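PDB 7M13: GDP-L-fucose synthase from Campylobacter jejuni subsp. jejuni serotype O:2, which acts as an NADPH-dependent GDP-D-glycero-L-gluco-heptose synthase of the fucose synthase subfamily, making a nucleotide sugar for capsular polysaccharide. Local coordinates for residues Val103-Phe108 and Tyr256-Ile261; Phe177-Ser182 and Leu189-Leu194; Lys196-Gly201 and Phe225-Lys230. All blocks are in the same frame, centred on the assembly; numbering follows the deposited sequence.

Contact 1. Residues Val103-Phe108 and Tyr256-Ile261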
# COMPACT_ATOMS: atom_id res chain seq x y z
N VAL B 103 20.92 8.63 5.18
CA VAL B 103 20.22 9.35 6.27
C VAL B 103 20.34 8.49 7.53
O VAL B 103 20.21 7.27 7.47
CB VAL B 103 18.76 9.62 5.88
CG1 VAL B 103 17.91 9.88 7.12
CG2 VAL B 103 18.66 10.73 4.86
N LYS B 104 20.66 9.13 8.66
CA LYS B 104 20.79 8.39 9.93
C LYS B 104 19.43 7.97 10.47
O LYS B 104 19.29 6.80 10.82
CB LYS B 104 21.54 9.25 10.94
CG LYS B 104 22.96 9.54 10.50
CD LYS B 104 23.74 10.41 11.45
CE LYS B 104 25.19 10.52 11.05
NZ LYS B 104 25.38 11.34 9.81
N LYS B 105 18.47 8.87 10.53
CA LYS B 105 17.15 8.54 11.07
C LYS B 105 16.08 9.39 10.40
O LYS B 105 16.37 10.52 9.98
CB LYS B 105 17.17 8.83 12.55
CG LYS B 105 16.31 7.97 13.41
CD LYS B 105 16.88 7.98 14.82
CE LYS B 105 15.80 7.50 15.71
NZ LYS B 105 16.30 7.39 17.08
N LEU B 106 14.89 8.83 10.27
CA LEU B 106 13.73 9.49 9.65
C LEU B 106 12.52 9.25 10.53
O LEU B 106 12.39 8.15 11.06
CB LEU B 106 13.53 8.88 8.25
CG LEU B 106 12.34 9.39 7.42
CD1 LEU B 106 12.69 9.35 5.93
CD2 LEU B 106 11.09 8.58 7.69
N VAL B 107 11.70 10.28 10.65
CA VAL B 107 10.37 10.16 11.31
C VAL B 107 9.30 10.50 10.29
O VAL B 107 9.40 11.51 9.60
CB VAL B 107 10.26 11.07 12.53
CG1 VAL B 107 8.82 11.15 13.02
CG2 VAL B 107 11.19 10.59 13.63
N PHE B 108 8.35 9.60 10.12
CA PHE B 108 7.20 9.74 9.22
C PHE B 108 5.95 9.84 10.10
O PHE B 108 5.87 9.19 11.14
CB PHE B 108 7.10 8.52 8.30
CG PHE B 108 5.83 8.42 7.49
CD1 PHE B 108 5.49 9.42 6.60
CD2 PHE B 108 5.06 7.28 7.54
CE1 PHE B 108 4.34 9.33 5.84
CE2 PHE B 108 3.90 7.20 6.79
CZ PHE B 108 3.55 8.23 5.96
N TYR B 256 11.92 13.69 20.53
CA TYR B 256 12.23 12.62 21.49
C TYR B 256 12.51 11.29 20.78
O TYR B 256 13.42 10.53 21.15
CB TYR B 256 11.07 12.44 22.48
CG TYR B 256 11.32 11.37 23.49
CD1 TYR B 256 11.97 11.67 24.66
CD2 TYR B 256 10.91 10.06 23.27
CE1 TYR B 256 12.24 10.68 25.59
CE2 TYR B 256 11.19 9.06 24.18
CZ TYR B 256 11.85 9.38 25.35
OH TYR B 256 12.12 8.41 26.29
N THR B 257 11.70 10.99 19.77
CA THR B 257 11.88 9.77 18.95
C THR B 257 13.27 9.81 18.33
O THR B 257 13.98 8.84 18.42
CB THR B 257 10.80 9.66 17.87
OG1 THR B 257 9.51 9.58 18.49
CG2 THR B 257 10.91 8.34 17.13
N MET B 258 13.62 10.90 17.64
CA MET B 258 14.96 10.98 17.02
C MET B 258 16.03 10.70 18.08
O MET B 258 17.00 9.98 17.79
CB MET B 258 15.23 12.38 16.45
CG MET B 258 14.52 12.65 15.21
SD MET B 258 14.98 11.47 13.88
CE MET B 258 14.38 12.40 12.47
N GLN B 259 15.88 11.27 19.27
CA GLN B 259 16.98 11.24 20.24
C GLN B 259 17.00 9.94 21.03
O GLN B 259 18.03 9.68 21.68
CB GLN B 259 16.90 12.43 21.20
CG GLN B 259 17.03 13.77 20.54
CD GLN B 259 18.30 13.92 19.76
OE1 GLN B 259 18.49 13.29 18.73
NE2 GLN B 259 19.17 14.82 20.21
N ASN B 260 15.91 9.17 21.06
CA ASN B 260 15.77 8.10 22.09
C ASN B 260 15.23 6.78 21.53
O ASN B 260 15.46 5.74 22.19
CB ASN B 260 14.86 8.52 23.24
CG ASN B 260 15.48 9.65 24.04
OD1 ASN B 260 16.43 9.43 24.79
ND2 ASN B 260 15.04 10.86 23.78
N ILE B 261 14.46 6.78 20.45
CA ILE B 261 13.70 5.56 20.03
C ILE B 261 14.29 5.09 18.71
O ILE B 261 14.14 5.76 17.69
CB ILE B 261 12.20 5.84 19.93
CG1 ILE B 261 11.61 6.30 21.25
CG2 ILE B 261 11.51 4.58 19.41
CD1 ILE B 261 10.20 6.77 21.15
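K105 reaches from the start of strand 105-111 to the C-terminal end of helix 247-260, and every carbon of its side chain has a partner on the way. CB begins against the sulfur of M258, with CB and SD 3.7 Å apart, and CG continues along the same sulfur. The two side chains run alongside one another head to tail, the lysine toward the helix and the methionine toward the strand. CD leaves the sulfur for the carbonyl oxygen of M258, and CE passes close to the oxygen of I261. Beyond CG the chain is extended, which carries the ammonium group to a cluster of carbonyls. NZ bonds to M258 O at 2.8 Å, to I261 O at 2.8 Å and to T257 O at 3.0 Å. It approaches the first two from well above their carbonyl planes, whereas T257 O is met only 15° from its plane. T257 O also accepts the backbone N-H groups of N260 and I261. A salt bridge to D262 adds a full negative charge, and the carbonyls at this helix end would probably favour the charged amine too. Lysine suits the place: its long apolar stem crosses the buried interface and its cation meets the oxygens beyond.

M258, bent at chi2 (-60°), turns its methyl back to the strand, where CE lies 3.8 Å from V107 CG2. V107, beta-branched as suits a strand, thus fills the helix-facing side together with K105, while L106 points the other way, to helix 80-100. Helices on both faces of a largely parallel sheet are the mark of the Rossmann fold, whose strand 105-111 continues from here to F109 at the NADP site.

Contact 2. Residues Phe177-Ser182 and Leu189-Leu194; sequences FDFGKS and LRKFHL
The ring of F179 lies against one face of the R190 guanidinium, with F179 CE2 3.5 Å from R190 NE and the two planes 32° apart. The arginine runs nearly perpendicular to the phenylalanine side chain, and the ring meets the guanidinium toward its rim; the contact also runs back along the arginine, whose CG and CD approach CZ of the ring. At the ring's edge L194 brings CD1 to 3.4 Å from F179 CZ, a tight apolar touch, and K191 adds CG near CE1. A broad, flat, apolar ring suits this place: one side of it can lie against the guanidinium face while its edge takes up two aliphatic chains.

R190 is held in turn by the loop. Its NH2 donates to F177 O at 3.0 Å in a nearly straight bond of 167°; the oxygen lies in the guanidinium plane, although the donor stands well above the carbonyl plane. With CG opposite the backbone N (chi1 -166°) and the chain extended to NE, the arginine spans the gap from helix to loop. A salt bridge from NH1 to D209 grips the other terminal nitrogen, which fixes the rotation of the group. D178 OD2, 4.6 Å from R190 NH2, is not in contact but may add a favourable field.

Farther out, F177 CE1 rests 4.1 Å from L189 CD2, and the F177 ring meets Y346 edge-to-face. The amine of K191, predicted to bind substrate, bonds here to the carbonyls of F225 and E233, and F225 stacks on F179. The loop is thus pinned to helix 184-199 between helix 335-347 on the F177 side and helix 203-210 beside L194, while K191 reaches across to strand 231-235.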
# COMPACT_ATOMS: atom_id res chain seq x y z
N PHE B 177 -6.24 27.92 9.74
CA PHE B 177 -7.58 28.35 10.19
C PHE B 177 -8.53 28.48 8.99
O PHE B 177 -9.62 29.05 9.19
CB PHE B 177 -7.48 29.67 10.94
CG PHE B 177 -6.63 29.60 12.18
CD1 PHE B 177 -7.15 29.08 13.36
CD2 PHE B 177 -5.33 30.08 12.17
CE1 PHE B 177 -6.37 29.03 14.51
CE2 PHE B 177 -4.56 30.03 13.32
CZ PHE B 177 -5.08 29.51 14.49
N ASP B 178 -8.16 27.95 7.82
CA ASP B 178 -9.03 27.95 6.61
C ASP B 178 -10.29 27.12 6.89
O ASP B 178 -10.18 26.03 7.51
CB ASP B 178 -8.27 27.45 5.38
CG ASP B 178 -7.12 28.35 4.98
OD1 ASP B 178 -6.43 28.01 3.99
OD2 ASP B 178 -6.92 29.38 5.66
N PHE B 179 -11.46 27.64 6.47
CA PHE B 179 -12.79 27.01 6.63
C PHE B 179 -12.93 25.83 5.66
O PHE B 179 -12.41 25.93 4.53
CB PHE B 179 -13.93 28.00 6.37
CG PHE B 179 -14.19 28.99 7.47
CD1 PHE B 179 -14.70 28.58 8.69
CD2 PHE B 179 -13.93 30.34 7.29
CE1 PHE B 179 -14.94 29.49 9.71
CE2 PHE B 179 -14.16 31.25 8.31
CZ PHE B 179 -14.67 30.82 9.51
N GLY B 180 -13.65 24.79 6.08
CA GLY B 180 -13.99 23.61 5.27
C GLY B 180 -12.78 22.76 4.93
O GLY B 180 -12.83 22.09 3.89
N LYS B 181 -11.72 22.78 5.74
CA LYS B 181 -10.51 21.94 5.54
C LYS B 181 -10.56 20.74 6.50
O LYS B 181 -9.57 20.00 6.58
CB LYS B 181 -9.23 22.75 5.78
CG LYS B 181 -8.98 23.87 4.78
CD LYS B 181 -8.73 23.39 3.36
CE LYS B 181 -9.70 23.97 2.35
NZ LYS B 181 -9.11 25.09 1.58
N SER B 182 -11.66 20.55 7.23
CA SER B 182 -11.78 19.46 8.24
C SER B 182 -10.63 19.60 9.25
O SER B 182 -10.23 18.58 9.85
CB SER B 182 -11.77 18.10 7.58
OG SER B 182 -12.85 17.98 6.66
N LEU B 189 -12.30 27.19 16.66
CA LEU B 189 -11.79 28.44 17.29
C LEU B 189 -12.24 29.61 16.41
O LEU B 189 -12.77 30.60 16.96
CB LEU B 189 -10.27 28.40 17.43
CG LEU B 189 -9.65 29.62 18.10
CD1 LEU B 189 -10.22 29.82 19.50
CD2 LEU B 189 -8.14 29.50 18.16
N ARG B 190 -12.08 29.48 15.08
CA ARG B 190 -12.40 30.59 14.15
C ARG B 190 -13.91 30.83 14.13
O ARG B 190 -14.29 32.01 14.05
CB ARG B 190 -11.89 30.34 12.73
CG ARG B 190 -11.92 31.61 11.87
CD ARG B 190 -11.13 31.49 10.59
NE ARG B 190 -11.32 32.64 9.72
CZ ARG B 190 -10.86 32.73 8.48
NH1 ARG B 190 -11.08 33.82 7.76
NH2 ARG B 190 -10.16 31.73 7.95
N LYS B 191 -14.72 29.78 14.19
CA LYS B 191 -16.20 29.90 14.17
C LYS B 191 -16.66 30.74 15.37
O LYS B 191 -17.51 31.64 15.19
CB LYS B 191 -16.87 28.53 14.22
CG LYS B 191 -16.94 27.78 12.88
CD LYS B 191 -17.86 26.56 12.91
CE LYS B 191 -19.26 26.87 13.39
NZ LYS B 191 -20.22 25.78 13.07
N PHE B 192 -16.15 30.46 16.57
CA PHE B 192 -16.55 31.21 17.79
C PHE B 192 -16.00 32.64 17.74
O PHE B 192 -16.70 33.53 18.22
CB PHE B 192 -16.13 30.47 19.06
CG PHE B 192 -17.14 29.44 19.48
CD1 PHE B 192 -18.25 29.81 20.23
CD2 PHE B 192 -17.02 28.12 19.08
CE1 PHE B 192 -19.20 28.87 20.59
CE2 PHE B 192 -17.96 27.18 19.46
CZ PHE B 192 -19.06 27.55 20.20
N HIS B 193 -14.80 32.85 17.19
CA HIS B 193 -14.20 34.20 17.08
C HIS B 193 -15.10 35.09 16.21
O HIS B 193 -15.43 36.22 16.65
CB HIS B 193 -12.76 34.12 16.55
CG HIS B 193 -12.13 35.46 16.39
ND1 HIS B 193 -11.69 36.20 17.47
CD2 HIS B 193 -11.87 36.19 15.29
CE1 HIS B 193 -11.18 37.33 17.04
NE2 HIS B 193 -11.28 37.35 15.70
N LEU B 194 -15.51 34.60 15.05
CA LEU B 194 -16.38 35.36 14.11
C LEU B 194 -17.77 35.56 14.73
O LEU B 194 -18.34 36.65 14.52
CB LEU B 194 -16.49 34.62 12.77
CG LEU B 194 -15.18 34.47 12.00
CD1 LEU B 194 -15.46 33.92 10.62
CD2 LEU B 194 -14.44 35.80 11.91

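Contact 3. Residues Lys196-Gly201 and Phe225-Lys230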
# COMPACT_ATOMS: atom_id res chain seq x y z
N LYS B 196 -18.30 36.00 17.87
CA LYS B 196 -18.02 37.10 18.83
C LYS B 196 -17.96 38.42 18.06
O LYS B 196 -18.62 39.39 18.50
CB LYS B 196 -16.72 36.86 19.60
CG LYS B 196 -16.43 37.89 20.69
CD LYS B 196 -15.25 37.56 21.56
CE LYS B 196 -13.93 37.78 20.87
NZ LYS B 196 -12.79 37.67 21.81
N LEU B 197 -17.20 38.47 16.96
CA LEU B 197 -17.11 39.70 16.13
C LEU B 197 -18.53 40.13 15.74
O LEU B 197 -18.82 41.33 15.85
CB LEU B 197 -16.25 39.47 14.89
CG LEU B 197 -14.75 39.27 15.14
CD1 LEU B 197 -13.99 39.25 13.82
CD2 LEU B 197 -14.16 40.31 16.07
N LEU B 198 -19.39 39.20 15.32
CA LEU B 198 -20.79 39.52 14.94
C LEU B 198 -21.54 40.08 16.15
O LEU B 198 -22.28 41.08 15.97
CB LEU B 198 -21.52 38.29 14.39
CG LEU B 198 -21.21 37.90 12.95
CD1 LEU B 198 -21.92 36.59 12.59
CD2 LEU B 198 -21.64 38.99 11.98
N SER B 199 -21.35 39.48 17.33
CA SER B 199 -22.00 39.89 18.61
C SER B 199 -21.57 41.31 19.01
O SER B 199 -22.42 42.04 19.58
CB SER B 199 -21.68 38.91 19.70
OG SER B 199 -20.35 39.11 20.17
N GLU B 200 -20.31 41.67 18.75
CA GLU B 200 -19.75 43.02 19.07
C GLU B 200 -20.03 43.98 17.90
O GLU B 200 -19.60 45.15 18.00
CB GLU B 200 -18.25 42.95 19.38
CG GLU B 200 -17.90 42.00 20.53
CD GLU B 200 -16.43 41.64 20.69
OE1 GLU B 200 -15.68 41.69 19.69
OE2 GLU B 200 -16.03 41.29 21.82
N GLY B 201 -20.71 43.52 16.85
CA GLY B 201 -21.13 44.34 15.69
C GLY B 201 -19.95 44.80 14.86
O GLY B 201 -20.10 45.77 14.10
N PHE B 225 -22.00 28.36 7.61
CA PHE B 225 -21.06 27.65 8.52
C PHE B 225 -21.63 27.63 9.94
O PHE B 225 -20.89 27.24 10.87
CB PHE B 225 -19.67 28.29 8.47
CG PHE B 225 -18.81 27.81 7.32
CD1 PHE B 225 -18.39 26.49 7.26
CD2 PHE B 225 -18.42 28.68 6.31
CE1 PHE B 225 -17.61 26.04 6.20
CE2 PHE B 225 -17.64 28.23 5.25
CZ PHE B 225 -17.24 26.91 5.20
N GLY B 226 -22.90 28.02 10.11
CA GLY B 226 -23.64 28.00 11.39
C GLY B 226 -23.18 29.09 12.34
O GLY B 226 -23.42 28.95 13.57
N ILE B 227 -22.55 30.14 11.80
CA ILE B 227 -22.01 31.31 12.56
C ILE B 227 -23.04 32.43 12.48
O ILE B 227 -23.40 32.80 11.34
CB ILE B 227 -20.64 31.76 12.01
CG1 ILE B 227 -19.63 30.60 11.95
CG2 ILE B 227 -20.10 32.93 12.82
CD1 ILE B 227 -18.48 30.84 11.00
N SER B 228 -23.48 32.94 13.63
CA SER B 228 -24.41 34.09 13.76
C SER B 228 -24.09 34.89 15.03
O SER B 228 -23.25 34.42 15.84
CB SER B 228 -25.84 33.64 13.75
OG SER B 228 -26.24 33.19 15.02
N LYS B 229 -24.70 36.07 15.20
CA LYS B 229 -24.40 36.98 16.33
C LYS B 229 -24.99 36.39 17.61
O LYS B 229 -24.44 36.67 18.68
CB LYS B 229 -24.87 38.42 16.05
CG LYS B 229 -26.35 38.70 16.26
CD LYS B 229 -26.66 40.19 16.25
CE LYS B 229 -28.00 40.52 15.63
NZ LYS B 229 -28.18 41.99 15.49
N LYS B 230 -26.04 35.56 17.50
CA LYS B 230 -26.77 35.00 18.66
C LYS B 230 -26.26 33.60 19.02
O LYS B 230 -26.42 33.21 20.18
CB LYS B 230 -28.26 35.02 18.39
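L198 packs against the backbone of S228 and K229 just where helix 184-199 ends in a Schellman motif. G201 is the residue that leaves the helix with positive phi (68°), a conformation glycine adopts without strain, and its N bonds back to L198 O at 3.0 Å. The facing loop starts in the same way: G226, also at positive phi, closes helix 215-224 through bonds from I227 N to L222 O and from G226 N to H223 O. The interface thus lies between two capped helix ends, though neither glycine touches across it.

The tight part is the leucine. Its CB sits 3.7 Å from K229 CA, and the extended branch sends CD1 to 3.7 Å from S228 C, with I227 CG2 a little farther off at 4.1 Å from the same methyl. Leucine fits because one methyl, CD1, can lie on the loop backbone while the side chain also touches F215 and L222 of helix 215-224 and I206 of helix 203-210. I227 CG2 also packs on L194, while CG1 and CD1 lead away toward K191, continuing the apolar layer along helix 184-199.

Toward solvent the packing thins. K229 contributes mainly its backbone and CB, and its amine end leads away from the helix, as befits a charged, exposed residue. The S228 side chain is turned from the helix, its hydroxyl bonded to S231 O. At the margin, S199 CB abuts K229 O at 3.7 Å, and K229 CB lies equally near L198 O.

Contacts 2 and 3 share helix 184-199 and touch directly, their centres about 13 Å apart. K191 NZ of contact 2 lies 2.7 Å from F225 O of contact 3, and I227 CG2 packs 4.0 Å from L194 CB, so a polar and an apolar link join them. Contact 1 lies on the opposite side of the chain's centre, about 33 Å from contact 2 and 45 Å from contact 3, centre to centre; both are nested in the chain between its segments. The side chains of V107 in contact 1 and D178 in contact 2 each come within about 9 Å of the bound NADP. K191, about 7 Å from W235 between side chains, places contact 2 near the predicted substrate site.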